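CEP104 (Gallus gallus, PDB 5JO8) probably binds tubulin or microtubules at centrioles through this TOG domain, an all-helical alpha-solenoid module. Local coordinates at residues 116-121 / 126-131; 214-219 / 236-241; 138-143 / 174-179; 59-64 / 107-112; 161-166 / 202-207. One frame throughout, in Å; residues are numbered along the deposited sequence.

Contact 1 of 5, residues 116-121 / 126-131; sequences QYVPKH and LETSHC
Val118 and Thr128 mark the closest approach of the two backbones, their CA atoms 6.9 Å apart, where the end of helix 100-121 lies beside the start of helix 125-142. Helix 100-121 is kinked at Pro119, whose ring nitrogen has no hydrogen to give to the preceding turn. Val118 carries its side of the contact. Its CG1, set opposite the backbone nitrogen (chi1 174°), reaches over to OG1 of Thr128 at 3.6 Å, a van der Waals touch of methyl on hydroxyl oxygen between two buried residues, and no hydrogen bond crosses between the segments. Its other branch, CG2, lies 4.2 Å from CB of Glu127, which is buried as well. Helices 100-121 and 125-142 follow each other in the alpha-solenoid of the TOG domain, joined by a connection of a few residues. Glu127 offers only the root of its side chain here: it curls aside (chi1 -63°, chi2 -60°), and its carboxylate forms a salt bridge with Arg85 on helix 77-94. Leu84 of that same helix packs on Val118, while Thr128 also meets Ile114 and Leu170.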
# COMPACT_ATOMS: atom_id res chain seq x y z
N GLN A 116 7.88 10.22 -12.10
CA GLN A 116 8.47 10.81 -13.30
C GLN A 116 7.43 11.25 -14.32
O GLN A 116 7.46 12.39 -14.77
CB GLN A 116 9.44 9.83 -13.96
CG GLN A 116 10.64 9.50 -13.10
CD GLN A 116 11.63 8.61 -13.82
OE1 GLN A 116 12.22 9.00 -14.83
NE2 GLN A 116 11.80 7.40 -13.33
N TYR A 117 6.53 10.34 -14.69
CA TYR A 117 5.60 10.55 -15.80
C TYR A 117 4.56 11.62 -15.50
O TYR A 117 4.39 12.58 -16.27
CB TYR A 117 4.95 9.22 -16.13
CG TYR A 117 4.01 9.19 -17.32
CD1 TYR A 117 4.49 8.89 -18.59
CD2 TYR A 117 2.64 9.37 -17.16
CE1 TYR A 117 3.63 8.81 -19.68
CE2 TYR A 117 1.78 9.28 -18.23
CZ TYR A 117 2.28 9.01 -19.49
OH TYR A 117 1.39 8.91 -20.53
N VAL A 118 3.83 11.46 -14.41
CA VAL A 118 2.86 12.49 -14.01
C VAL A 118 3.47 13.89 -13.92
O VAL A 118 2.94 14.82 -14.54
CB VAL A 118 2.07 12.09 -12.75
CG1 VAL A 118 1.20 13.24 -12.28
CG2 VAL A 118 1.22 10.87 -13.05
N PRO A 119 4.61 14.06 -13.21
CA PRO A 119 5.20 15.41 -13.18
C PRO A 119 5.72 15.89 -14.52
O PRO A 119 5.57 17.08 -14.84
CB PRO A 119 6.37 15.26 -12.21
CG PRO A 119 6.08 14.07 -11.41
CD PRO A 119 5.29 13.15 -12.27
N LYS A 120 6.34 15.00 -15.30
CA LYS A 120 6.87 15.36 -16.62
C LYS A 120 5.78 15.98 -17.49
O LYS A 120 5.99 16.99 -18.18
CB LYS A 120 7.47 14.14 -17.33
CG LYS A 120 7.94 14.38 -18.77
CD LYS A 120 8.51 13.10 -19.37
CE LYS A 120 8.78 13.23 -20.87
NZ LYS A 120 9.24 11.92 -21.46
N HIS A 121 4.59 15.37 -17.45
CA HIS A 121 3.49 15.73 -18.34
C HIS A 121 2.44 16.63 -17.68
O HIS A 121 1.42 16.95 -18.30
CB HIS A 121 2.84 14.47 -18.92
CG HIS A 121 3.77 13.66 -19.77
ND1 HIS A 121 4.23 14.11 -20.99
CD2 HIS A 121 4.35 12.46 -19.56
CE1 HIS A 121 5.05 13.20 -21.51
NE2 HIS A 121 5.14 12.19 -20.66
N LEU A 126 -4.70 14.35 -9.33
CA LEU A 126 -5.78 13.38 -9.49
C LEU A 126 -5.22 12.09 -10.09
O LEU A 126 -5.62 10.98 -9.68
CB LEU A 126 -6.92 13.96 -10.35
CG LEU A 126 -8.23 13.19 -10.60
CD1 LEU A 126 -9.24 14.14 -11.22
CD2 LEU A 126 -8.08 11.98 -11.51
N GLU A 127 -4.32 12.21 -11.05
CA GLU A 127 -3.74 11.03 -11.68
C GLU A 127 -2.84 10.29 -10.70
O GLU A 127 -2.88 9.07 -10.64
CB GLU A 127 -2.99 11.39 -12.95
CG GLU A 127 -3.91 11.99 -14.00
CD GLU A 127 -5.03 11.05 -14.40
OE1 GLU A 127 -4.79 9.82 -14.48
OE2 GLU A 127 -6.16 11.52 -14.65
N THR A 128 -2.06 11.04 -9.92
CA THR A 128 -1.23 10.42 -8.88
C THR A 128 -2.10 9.63 -7.93
O THR A 128 -1.77 8.50 -7.54
CB THR A 128 -0.49 11.48 -8.08
OG1 THR A 128 0.12 12.41 -8.99
CG2 THR A 128 0.59 10.84 -7.20
N SER A 129 -3.21 10.24 -7.52
CA SER A 129 -4.16 9.60 -6.61
C SER A 129 -4.69 8.30 -7.19
O SER A 129 -4.74 7.28 -6.50
CB SER A 129 -5.32 10.55 -6.31
OG SER A 129 -6.31 9.88 -5.55
N HIS A 130 -5.09 8.33 -8.46
CA HIS A 130 -5.54 7.13 -9.15
C HIS A 130 -4.47 6.03 -9.08
O HIS A 130 -4.79 4.87 -8.79
CB HIS A 130 -5.87 7.46 -10.61
CG HIS A 130 -6.22 6.27 -11.43
ND1 HIS A 130 -7.51 5.79 -11.53
CD2 HIS A 130 -5.45 5.46 -12.20
CE1 HIS A 130 -7.52 4.73 -12.34
NE2 HIS A 130 -6.28 4.51 -12.75
N CYS A 131 -3.21 6.38 -9.33
CA CYS A 131 -2.14 5.38 -9.31
C CYS A 131 -2.03 4.70 -7.96
O CYS A 131 -1.89 3.47 -7.88
CB CYS A 131 -0.78 6.00 -9.62
SG CYS A 131 -0.64 6.64 -11.32

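Contact 2 of 5, residues 214-219 / 236-241; sequences SNVMKF and LRIIFG
Val216, Met217 and Phe219 pack against Ile238 and Ile239 where helices 213-223 and 229-245, successive in the alpha-solenoid of the TOG domain, run roughly antiparallel. The two axes approach to 10.1 Å and their N-to-C directions differ by 149°, with the CA atoms of Met217 and Ile239 7.1 Å apart. All five touching residues are buried, and the contact is wholly apolar, with no hydrogen bond across it.

The first kind of contact joins branched aliphatic groups. CG1 of Val216 meets CG2 of Ile238 at 3.6 Å, each methyl standing opposite its own backbone nitrogen, and Leu201 of helix 187-204 packs against the same valine.

The second involves sulfur. Met217 leaves its helix to the side of the partner, then bends at both chi2 (-54°) and chi3 (-77°); these bends bring SD to 4.0 Å from CG1 of Ile239, the two chains lying almost perpendicular. Ile250 of helix 247-253 touches both residues.

The third is aromatic. Arg193, Val194 and Val197 of helix 187-204 pack on Phe219, which gives the opposing helix just a rim: CD1 of Ile238 comes up at the ring edge, near its plane, 4.4 Å from CE2.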
# COMPACT_ATOMS: atom_id res chain seq x y z
N SER A 214 -6.87 10.34 16.58
CA SER A 214 -8.13 9.62 16.48
C SER A 214 -8.03 8.36 15.62
O SER A 214 -8.47 7.29 16.05
CB SER A 214 -9.22 10.54 15.92
OG SER A 214 -9.31 11.75 16.66
N ASN A 215 -7.49 8.49 14.41
CA ASN A 215 -7.46 7.34 13.50
C ASN A 215 -6.42 6.28 13.89
O ASN A 215 -6.65 5.09 13.72
CB ASN A 215 -7.48 7.70 11.99
CG ASN A 215 -6.20 8.36 11.49
OD1 ASN A 215 -5.12 8.21 12.08
ND2 ASN A 215 -6.30 9.04 10.35
N VAL A 216 -5.33 6.73 14.50
CA VAL A 216 -4.33 5.81 15.04
C VAL A 216 -4.88 5.04 16.25
O VAL A 216 -4.73 3.82 16.34
CB VAL A 216 -3.04 6.53 15.39
CG1 VAL A 216 -2.10 5.60 16.19
CG2 VAL A 216 -2.36 7.03 14.12
N MET A 217 -5.53 5.75 17.17
CA MET A 217 -6.12 5.08 18.32
C MET A 217 -7.23 4.10 17.94
O MET A 217 -7.35 3.03 18.52
CB MET A 217 -6.61 6.08 19.36
CG MET A 217 -5.51 6.70 20.21
SD MET A 217 -4.45 5.49 21.03
CE MET A 217 -5.52 5.00 22.37
N LYS A 218 -8.05 4.48 16.96
CA LYS A 218 -9.08 3.56 16.50
C LYS A 218 -8.44 2.29 15.95
O LYS A 218 -8.82 1.17 16.31
CB LYS A 218 -9.97 4.22 15.44
CG LYS A 218 -10.88 3.22 14.75
CD LYS A 218 -11.73 3.88 13.69
CE LYS A 218 -12.93 4.60 14.29
NZ LYS A 218 -12.61 5.97 14.78
N PHE A 219 -7.43 2.47 15.10
CA PHE A 219 -6.71 1.33 14.53
C PHE A 219 -6.04 0.46 15.60
O PHE A 219 -6.25 -0.75 15.65
CB PHE A 219 -5.67 1.80 13.51
CG PHE A 219 -4.77 0.70 13.03
CD1 PHE A 219 -5.19 -0.20 12.07
CD2 PHE A 219 -3.49 0.54 13.57
CE1 PHE A 219 -4.36 -1.23 11.64
CE2 PHE A 219 -2.65 -0.48 13.14
CZ PHE A 219 -3.08 -1.36 12.17
N LEU A 236 0.24 -2.27 21.13
CA LEU A 236 0.64 -1.66 22.39
C LEU A 236 1.77 -0.65 22.20
O LEU A 236 1.73 0.44 22.75
CB LEU A 236 1.09 -2.72 23.38
CG LEU A 236 0.00 -3.65 23.91
CD1 LEU A 236 0.67 -4.82 24.61
CD2 LEU A 236 -0.91 -2.89 24.86
N ARG A 237 2.79 -1.03 21.42
CA ARG A 237 3.90 -0.12 21.14
C ARG A 237 3.43 1.18 20.50
O ARG A 237 3.92 2.26 20.82
CB ARG A 237 4.94 -0.78 20.24
CG ARG A 237 5.64 -1.96 20.90
CD ARG A 237 7.04 -2.16 20.32
NE ARG A 237 7.04 -2.39 18.88
CZ ARG A 237 7.00 -3.59 18.30
NH1 ARG A 237 6.95 -4.68 19.05
NH2 ARG A 237 7.02 -3.69 16.98
N ILE A 238 2.45 1.07 19.60
CA ILE A 238 1.91 2.24 18.93
C ILE A 238 1.25 3.15 19.96
O ILE A 238 1.47 4.36 19.97
CB ILE A 238 0.94 1.80 17.82
CG1 ILE A 238 1.70 1.23 16.62
CG2 ILE A 238 0.05 2.97 17.38
CD1 ILE A 238 0.82 0.47 15.65
N ILE A 239 0.44 2.55 20.83
CA ILE A 239 -0.26 3.31 21.85
C ILE A 239 0.72 3.97 22.83
O ILE A 239 0.57 5.14 23.17
CB ILE A 239 -1.32 2.46 22.55
CG1 ILE A 239 -2.42 2.10 21.55
CG2 ILE A 239 -1.92 3.22 23.74
CD1 ILE A 239 -3.31 0.99 22.00
N PHE A 240 1.72 3.21 23.28
CA PHE A 240 2.72 3.76 24.20
C PHE A 240 3.45 4.93 23.56
O PHE A 240 3.73 5.93 24.21
CB PHE A 240 3.72 2.69 24.62
CG PHE A 240 3.19 1.70 25.63
CD1 PHE A 240 2.43 2.13 26.71
CD2 PHE A 240 3.46 0.35 25.51
CE1 PHE A 240 1.95 1.23 27.65
CE2 PHE A 240 2.99 -0.56 26.44
CZ PHE A 240 2.23 -0.12 27.51
N GLY A 241 3.77 4.80 22.28
CA GLY A 241 4.40 5.87 21.54
C GLY A 241 3.56 7.14 21.56
O GLY A 241 4.06 8.24 21.82

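Contact 3 of 5, residues 138-143 / 174-179; sequences GLLSRT and PVHLVQ
Leu140 dominates this contact, splitting its two methyl groups between His176 and Leu177. CD1 rests 3.4 Å from ND1 of His176 and 3.8 Å from CE1 of the same imidazole, the leucine and histidine side chains running past one another in opposite senses. CD2 meets CD2 of Leu177 at 3.8 Å, a methyl-to-methyl touch. Leu177 does not aim its CB straight across; its CG stands opposite the carbonyl carbon (chi1 -71°), and the end of the side chain nevertheless reaches Leu140, while Val197 and Leu200 of helix 187-204 also pack on it. His176 is further held by Leu136 and Pro137, one turn earlier on Leu140's own helix.

Both helices finish close to the contact, and side chains bond back to carbonyls of the last turn or so. OG1 of Thr143 donates to O of Leu140 over 2.6 Å, in the carbonyl plane and on a lone pair. NE2 of Gln179 bonds to O of Val175 at 2.8 Å, fairly straight at N-H (161°) but tilted from that carbonyl's plane. Ile158 and Leu196 also pack on Leu140, so helices 125-142, 148-163, 173-177 and 187-204 converge here on one hydrophobic centre, as in the continuous core of an alpha-solenoid.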
# COMPACT_ATOMS: atom_id res chain seq x y z
N GLY A 138 -3.52 -3.98 -3.58
CA GLY A 138 -2.77 -5.14 -4.01
C GLY A 138 -1.41 -5.24 -3.35
O GLY A 138 -0.95 -6.34 -3.01
N LEU A 139 -0.74 -4.11 -3.17
CA LEU A 139 0.57 -4.10 -2.52
C LEU A 139 0.41 -4.57 -1.08
O LEU A 139 1.22 -5.37 -0.58
CB LEU A 139 1.19 -2.71 -2.55
CG LEU A 139 1.64 -2.25 -3.93
CD1 LEU A 139 1.87 -0.76 -3.92
CD2 LEU A 139 2.92 -2.99 -4.34
N LEU A 140 -0.64 -4.10 -0.43
CA LEU A 140 -0.91 -4.52 0.95
C LEU A 140 -1.17 -6.01 1.04
O LEU A 140 -0.73 -6.66 1.99
CB LEU A 140 -2.05 -3.70 1.57
CG LEU A 140 -1.54 -2.37 2.11
CD1 LEU A 140 -2.70 -1.44 2.42
CD2 LEU A 140 -0.69 -2.59 3.36
N SER A 141 -1.89 -6.56 0.07
CA SER A 141 -2.14 -8.00 0.03
C SER A 141 -0.84 -8.80 0.03
O SER A 141 -0.76 -9.83 0.69
CB SER A 141 -2.99 -8.38 -1.18
OG SER A 141 -4.34 -8.01 -0.99
N ARG A 142 0.16 -8.33 -0.70
CA ARG A 142 1.43 -9.05 -0.82
C ARG A 142 2.20 -9.03 0.50
O ARG A 142 3.05 -9.87 0.73
CB ARG A 142 2.31 -8.50 -1.94
CG ARG A 142 1.64 -8.46 -3.33
CD ARG A 142 0.96 -9.77 -3.71
NE ARG A 142 1.84 -10.94 -3.62
CZ ARG A 142 2.71 -11.31 -4.56
NH1 ARG A 142 2.84 -10.61 -5.67
NH2 ARG A 142 3.45 -12.39 -4.37
N THR A 143 1.91 -8.05 1.36
CA THR A 143 2.55 -8.04 2.69
C THR A 143 2.03 -9.16 3.57
O THR A 143 2.53 -9.37 4.68
CB THR A 143 2.39 -6.68 3.42
OG1 THR A 143 1.04 -6.53 3.88
CG2 THR A 143 2.79 -5.51 2.53
N PRO A 174 -1.39 6.75 4.69
CA PRO A 174 -1.68 6.54 6.12
C PRO A 174 -3.13 6.18 6.42
O PRO A 174 -3.41 5.32 7.26
CB PRO A 174 -1.32 7.89 6.74
CG PRO A 174 -0.21 8.38 5.89
CD PRO A 174 -0.64 8.00 4.49
N VAL A 175 -4.06 6.82 5.72
CA VAL A 175 -5.47 6.56 5.91
C VAL A 175 -5.83 5.12 5.55
O VAL A 175 -6.58 4.46 6.27
CB VAL A 175 -6.33 7.58 5.13
CG1 VAL A 175 -7.80 7.28 5.33
CG2 VAL A 175 -5.99 8.98 5.59
N HIS A 176 -5.28 4.63 4.45
CA HIS A 176 -5.49 3.24 4.07
C HIS A 176 -4.95 2.30 5.14
O HIS A 176 -5.58 1.30 5.48
CB HIS A 176 -4.78 2.95 2.74
CG HIS A 176 -5.44 1.89 1.92
ND1 HIS A 176 -5.45 0.56 2.28
CD2 HIS A 176 -6.11 1.96 0.74
CE1 HIS A 176 -6.10 -0.14 1.37
NE2 HIS A 176 -6.51 0.69 0.42
N LEU A 177 -3.77 2.62 5.67
CA LEU A 177 -3.11 1.77 6.67
C LEU A 177 -3.85 1.64 8.01
O LEU A 177 -3.70 0.62 8.68
CB LEU A 177 -1.68 2.24 6.91
CG LEU A 177 -0.68 2.02 5.78
CD1 LEU A 177 0.62 2.64 6.16
CD2 LEU A 177 -0.49 0.55 5.41
N VAL A 178 -4.60 2.67 8.39
CA VAL A 178 -5.33 2.65 9.67
C VAL A 178 -6.77 2.15 9.60
O VAL A 178 -7.52 2.26 10.56
CB VAL A 178 -5.24 3.99 10.42
CG1 VAL A 178 -3.79 4.36 10.69
CG2 VAL A 178 -5.97 5.10 9.67
N GLN A 179 -7.15 1.59 8.46
CA GLN A 179 -8.48 1.02 8.35
C GLN A 179 -8.59 -0.23 9.22
O GLN A 179 -7.58 -0.83 9.56
CB GLN A 179 -8.84 0.74 6.89
CG GLN A 179 -8.97 2.02 6.05
CD GLN A 179 -9.81 3.09 6.74
OE1 GLN A 179 -11.03 2.94 6.88
NE2 GLN A 179 -9.16 4.16 7.20

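Contact 4 of 5, residues 59-64 / 107-112; sequences DALLAV and LKLLKM
Leu61 and Leu109 lie where the backbones come nearest, with CA atoms 7.1 Å apart, on two helical segments that run almost parallel: their directions differ by 17° and their axes approach to 9.5 Å. Leu109 has the most surface buried here. Its CB points to the other helix, and with CG opposite the backbone nitrogen (chi1 174°) it presents both methyl groups to Val64, CD2 at 3.7 Å and CD1 at 4.0 Å from CG1. The same CD2 also touches the backbone of the facing helix, 4.0 Å from O of Leu61, and the side chain of that leucine makes a looser approach, CD2 to CD2 at 4.4 Å. One leucine therefore fits against two residues three positions apart, on adjacent turns of the opposing helix.

A second, more peripheral patch lies nearer the solvent. Leu62 points its CB away from helix 107-112, yet its branch swings round until CD2 lies 4.0 Å from CD of Lys108, the two chains meeting nearly at right angles. The lysine uses its hydrocarbon arm as an apolar surface; its last bond then turns (chi4 73°), and its ammonium group makes a cation-pi interaction with Tyr65.

Helices 54-69 and 100-121 are not successive in the chain. Helix 77-94 comes between them and packs on both, with Ala94 on Leu61, Ala87 on Val64 and Val91 on Leu109, while Leu45 of helix 43-49 also covers Val64; like-directed helices two steps apart thus stand side by side, as is usual in alpha-solenoids.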
# COMPACT_ATOMS: atom_id res chain seq x y z
N ASP A 59 8.80 -8.88 -19.84
CA ASP A 59 9.08 -8.12 -21.05
C ASP A 59 7.96 -7.12 -21.35
O ASP A 59 8.24 -5.98 -21.72
CB ASP A 59 9.28 -9.05 -22.25
CG ASP A 59 10.64 -9.72 -22.24
OD1 ASP A 59 11.46 -9.39 -21.36
OD2 ASP A 59 10.89 -10.56 -23.12
N ALA A 60 6.71 -7.54 -21.17
CA ALA A 60 5.60 -6.64 -21.46
C ALA A 60 5.61 -5.42 -20.55
O ALA A 60 5.40 -4.29 -21.01
CB ALA A 60 4.26 -7.37 -21.37
N LEU A 61 5.84 -5.63 -19.26
CA LEU A 61 5.88 -4.52 -18.32
C LEU A 61 7.06 -3.57 -18.57
O LEU A 61 6.93 -2.35 -18.45
CB LEU A 61 5.93 -5.06 -16.88
CG LEU A 61 4.70 -5.90 -16.53
CD1 LEU A 61 4.98 -6.69 -15.25
CD2 LEU A 61 3.43 -5.06 -16.39
N LEU A 62 8.21 -4.14 -18.92
CA LEU A 62 9.37 -3.32 -19.29
C LEU A 62 9.12 -2.56 -20.59
O LEU A 62 9.63 -1.45 -20.77
CB LEU A 62 10.63 -4.18 -19.36
CG LEU A 62 11.00 -4.78 -18.00
CD1 LEU A 62 12.25 -5.65 -18.10
CD2 LEU A 62 11.18 -3.67 -16.95
N ALA A 63 8.35 -3.14 -21.50
CA ALA A 63 8.00 -2.45 -22.74
C ALA A 63 7.06 -1.28 -22.47
O ALA A 63 7.16 -0.23 -23.12
CB ALA A 63 7.37 -3.39 -23.75
N VAL A 64 6.16 -1.45 -21.51
CA VAL A 64 5.26 -0.38 -21.11
C VAL A 64 6.07 0.74 -20.48
O VAL A 64 5.84 1.91 -20.77
CB VAL A 64 4.16 -0.89 -20.17
CG1 VAL A 64 3.36 0.27 -19.57
CG2 VAL A 64 3.25 -1.85 -20.89
N LEU A 107 6.67 -2.85 -10.01
CA LEU A 107 7.03 -1.79 -9.07
C LEU A 107 7.85 -0.71 -9.76
O LEU A 107 7.66 0.48 -9.48
CB LEU A 107 7.84 -2.34 -7.90
CG LEU A 107 7.17 -3.40 -7.03
CD1 LEU A 107 8.08 -3.75 -5.86
CD2 LEU A 107 5.81 -2.94 -6.53
N LYS A 108 8.77 -1.11 -10.64
CA LYS A 108 9.58 -0.16 -11.39
C LYS A 108 8.66 0.74 -12.22
O LYS A 108 8.84 1.95 -12.27
CB LYS A 108 10.54 -0.92 -12.32
CG LYS A 108 11.39 -0.04 -13.21
CD LYS A 108 12.16 -0.92 -14.20
CE LYS A 108 12.81 -0.11 -15.31
NZ LYS A 108 13.99 0.67 -14.85
N LEU A 109 7.68 0.13 -12.86
CA LEU A 109 6.76 0.86 -13.71
C LEU A 109 5.90 1.80 -12.86
O LEU A 109 5.75 2.97 -13.21
CB LEU A 109 5.88 -0.13 -14.47
CG LEU A 109 4.75 0.42 -15.33
CD1 LEU A 109 5.26 1.51 -16.28
CD2 LEU A 109 4.10 -0.73 -16.08
N LEU A 110 5.35 1.29 -11.76
CA LEU A 110 4.52 2.10 -10.88
C LEU A 110 5.27 3.31 -10.33
O LEU A 110 4.77 4.44 -10.37
CB LEU A 110 3.98 1.26 -9.73
CG LEU A 110 3.14 1.99 -8.69
CD1 LEU A 110 1.97 2.66 -9.40
CD2 LEU A 110 2.64 1.00 -7.66
N LYS A 111 6.49 3.08 -9.83
CA LYS A 111 7.28 4.17 -9.30
C LYS A 111 7.59 5.22 -10.37
O LYS A 111 7.54 6.43 -10.10
CB LYS A 111 8.58 3.64 -8.67
CG LYS A 111 9.43 4.73 -8.05
CD LYS A 111 10.66 4.19 -7.33
CE LYS A 111 11.49 5.36 -6.85
NZ LYS A 111 12.79 4.92 -6.27
N MET A 112 7.92 4.77 -11.57
CA MET A 112 8.18 5.67 -12.68
C MET A 112 6.95 6.51 -13.02
O MET A 112 7.06 7.71 -13.30
CB MET A 112 8.64 4.87 -13.91
CG MET A 112 8.91 5.72 -15.15
SD MET A 112 7.47 6.21 -16.12
CE MET A 112 6.96 4.64 -16.81

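Contact 5 of 5, residues 161-166 / 202-207; sequences MALWSE and KEMGTE
Glu203 OE2 lies against a methyl group rather than a donor of the facing segment, 3.3 Å from CD1 of Leu163. The chain of Glu203 is extended, with CG opposite the backbone nitrogen (chi1 -165°), and this lays the whole carboxylate alongside that methyl: OE1 is 3.7 Å from the same CD1. Leu163 turns its second branch to Met204. There CD2 sits in the bend of the thioether, 3.6 Å from CG and within contact of SD and CE as well, because the methionine curls at chi3 (74°) and wraps round the leucine methyl. CE reaches one residue further back, to 3.9 Å from O of Ala162.

Both segments are the ends of solenoid helices, 148-163 and 187-204, and the chain leaves them here for loops. Gly205, with positive phi (70°), is where the second departs from helical geometry. Lys168, in the loop after Trp164, packs on both Leu163 and Met204, and Leu200 on helix 187-204 packs on both Ala162 and Leu163.

A crystal neighbour also touches Leu163 and Glu203, so their exact poses may owe something to the lattice. No hydrogen bond links the segments: the helix ends are joined by apolar packing of leucine on methionine, with the exposed Glu203 at the margin, where solvent can probably reach the carboxylate.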
# COMPACT_ATOMS: atom_id res chain seq x y z
N MET A 161 6.78 4.58 -1.00
CA MET A 161 5.73 5.28 -1.75
C MET A 161 5.04 6.33 -0.89
O MET A 161 4.72 7.41 -1.38
CB MET A 161 4.72 4.29 -2.34
CG MET A 161 3.61 4.98 -3.14
SD MET A 161 2.63 3.81 -4.10
CE MET A 161 1.87 2.81 -2.81
N ALA A 162 4.82 6.02 0.38
CA ALA A 162 4.18 6.96 1.30
C ALA A 162 4.96 8.27 1.46
O ALA A 162 4.38 9.33 1.71
CB ALA A 162 3.98 6.30 2.68
N LEU A 163 6.28 8.19 1.29
CA LEU A 163 7.14 9.33 1.54
C LEU A 163 7.62 10.07 0.27
O LEU A 163 8.26 11.13 0.37
CB LEU A 163 8.30 8.89 2.45
CG LEU A 163 7.71 8.43 3.79
CD1 LEU A 163 8.51 7.35 4.49
CD2 LEU A 163 7.52 9.63 4.71
N TRP A 164 7.28 9.56 -0.91
CA TRP A 164 7.62 10.26 -2.15
C TRP A 164 6.96 11.63 -2.15
O TRP A 164 5.82 11.78 -1.72
CB TRP A 164 7.19 9.50 -3.40
CG TRP A 164 7.93 8.24 -3.61
CD1 TRP A 164 9.19 7.92 -3.17
CD2 TRP A 164 7.44 7.09 -4.31
NE1 TRP A 164 9.50 6.63 -3.55
CE2 TRP A 164 8.44 6.11 -4.25
CE3 TRP A 164 6.24 6.80 -4.98
CZ2 TRP A 164 8.29 4.85 -4.83
CZ3 TRP A 164 6.09 5.56 -5.55
CH2 TRP A 164 7.11 4.59 -5.47
N SER A 165 7.71 12.62 -2.61
CA SER A 165 7.21 14.00 -2.63
C SER A 165 5.90 14.15 -3.40
O SER A 165 5.08 15.01 -3.07
CB SER A 165 8.27 14.97 -3.16
OG SER A 165 8.57 14.69 -4.51
N GLU A 166 5.69 13.32 -4.42
CA GLU A 166 4.43 13.35 -5.18
C GLU A 166 3.25 12.76 -4.41
O GLU A 166 2.10 13.09 -4.69
CB GLU A 166 4.57 12.62 -6.51
CG GLU A 166 5.42 13.35 -7.56
CD GLU A 166 4.78 14.64 -8.06
OE1 GLU A 166 3.64 14.59 -8.56
OE2 GLU A 166 5.43 15.70 -7.96
N LYS A 202 6.06 6.79 13.27
CA LYS A 202 7.30 7.33 13.84
C LYS A 202 7.93 8.35 12.91
O LYS A 202 8.31 9.45 13.34
CB LYS A 202 8.31 6.22 14.09
CG LYS A 202 8.00 5.29 15.23
CD LYS A 202 9.15 4.31 15.40
CE LYS A 202 8.79 3.17 16.31
NZ LYS A 202 9.90 2.19 16.41
N GLU A 203 8.04 7.98 11.64
CA GLU A 203 8.70 8.80 10.64
C GLU A 203 7.91 10.06 10.25
O GLU A 203 8.50 11.12 10.02
CB GLU A 203 8.96 7.96 9.39
CG GLU A 203 9.94 8.58 8.43
CD GLU A 203 10.46 7.58 7.42
OE1 GLU A 203 10.24 6.37 7.61
OE2 GLU A 203 11.08 8.01 6.42
N MET A 204 6.59 9.95 10.18
CA MET A 204 5.78 11.02 9.60
C MET A 204 5.06 11.88 10.63
O MET A 204 4.75 13.04 10.36
CB MET A 204 4.76 10.44 8.63
CG MET A 204 5.35 9.50 7.58
SD MET A 204 4.12 8.89 6.42
CE MET A 204 3.84 10.35 5.44
N GLY A 205 4.79 11.32 11.80
CA GLY A 205 4.06 12.03 12.84
C GLY A 205 2.60 12.24 12.48
O GLY A 205 2.07 11.59 11.57
N THR A 206 1.95 13.17 13.18
CA THR A 206 0.51 13.36 13.04
C THR A 206 0.09 14.74 12.55
O THR A 206 -1.09 15.10 12.62
CB THR A 206 -0.22 13.06 14.36
OG1 THR A 206 0.40 13.79 15.42
CG2 THR A 206 -0.15 11.57 14.67
N GLU A 207 1.05 15.52 12.05
CA GLU A 207 0.75 16.83 11.50
C GLU A 207 0.86 16.80 9.97
O GLU A 207 1.96 16.66 9.43
CB GLU A 207 1.70 17.89 12.07
CG GLU A 207 2.16 17.62 13.50
CD GLU A 207 1.03 17.71 14.52
OE1 GLU A 207 1.14 17.07 15.59
OE2 GLU A 207 0.04 18.42 14.26

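All five contacts lie within the one TOG domain and sample successive levels of its helical array. From the N-terminal end they close in the order 4, 1, then 3 and 5, whose segments alternate, and finally 2. Contacts 4 and 2 mark the extremes, their centres about 36 Å apart on opposite sides of the chain's centre; contact 3 lies about 4 Å from that centre. Contacts 1 and 4 share helix 100-121, and contacts 1 and 3 share helix 125-142. Direct packing also ties neighbours together, as where Leu139 meets Leu107 and Met161, and Phe219 meets Val178. The domain is thus probably one elongated, continuous core rather than separate lobes.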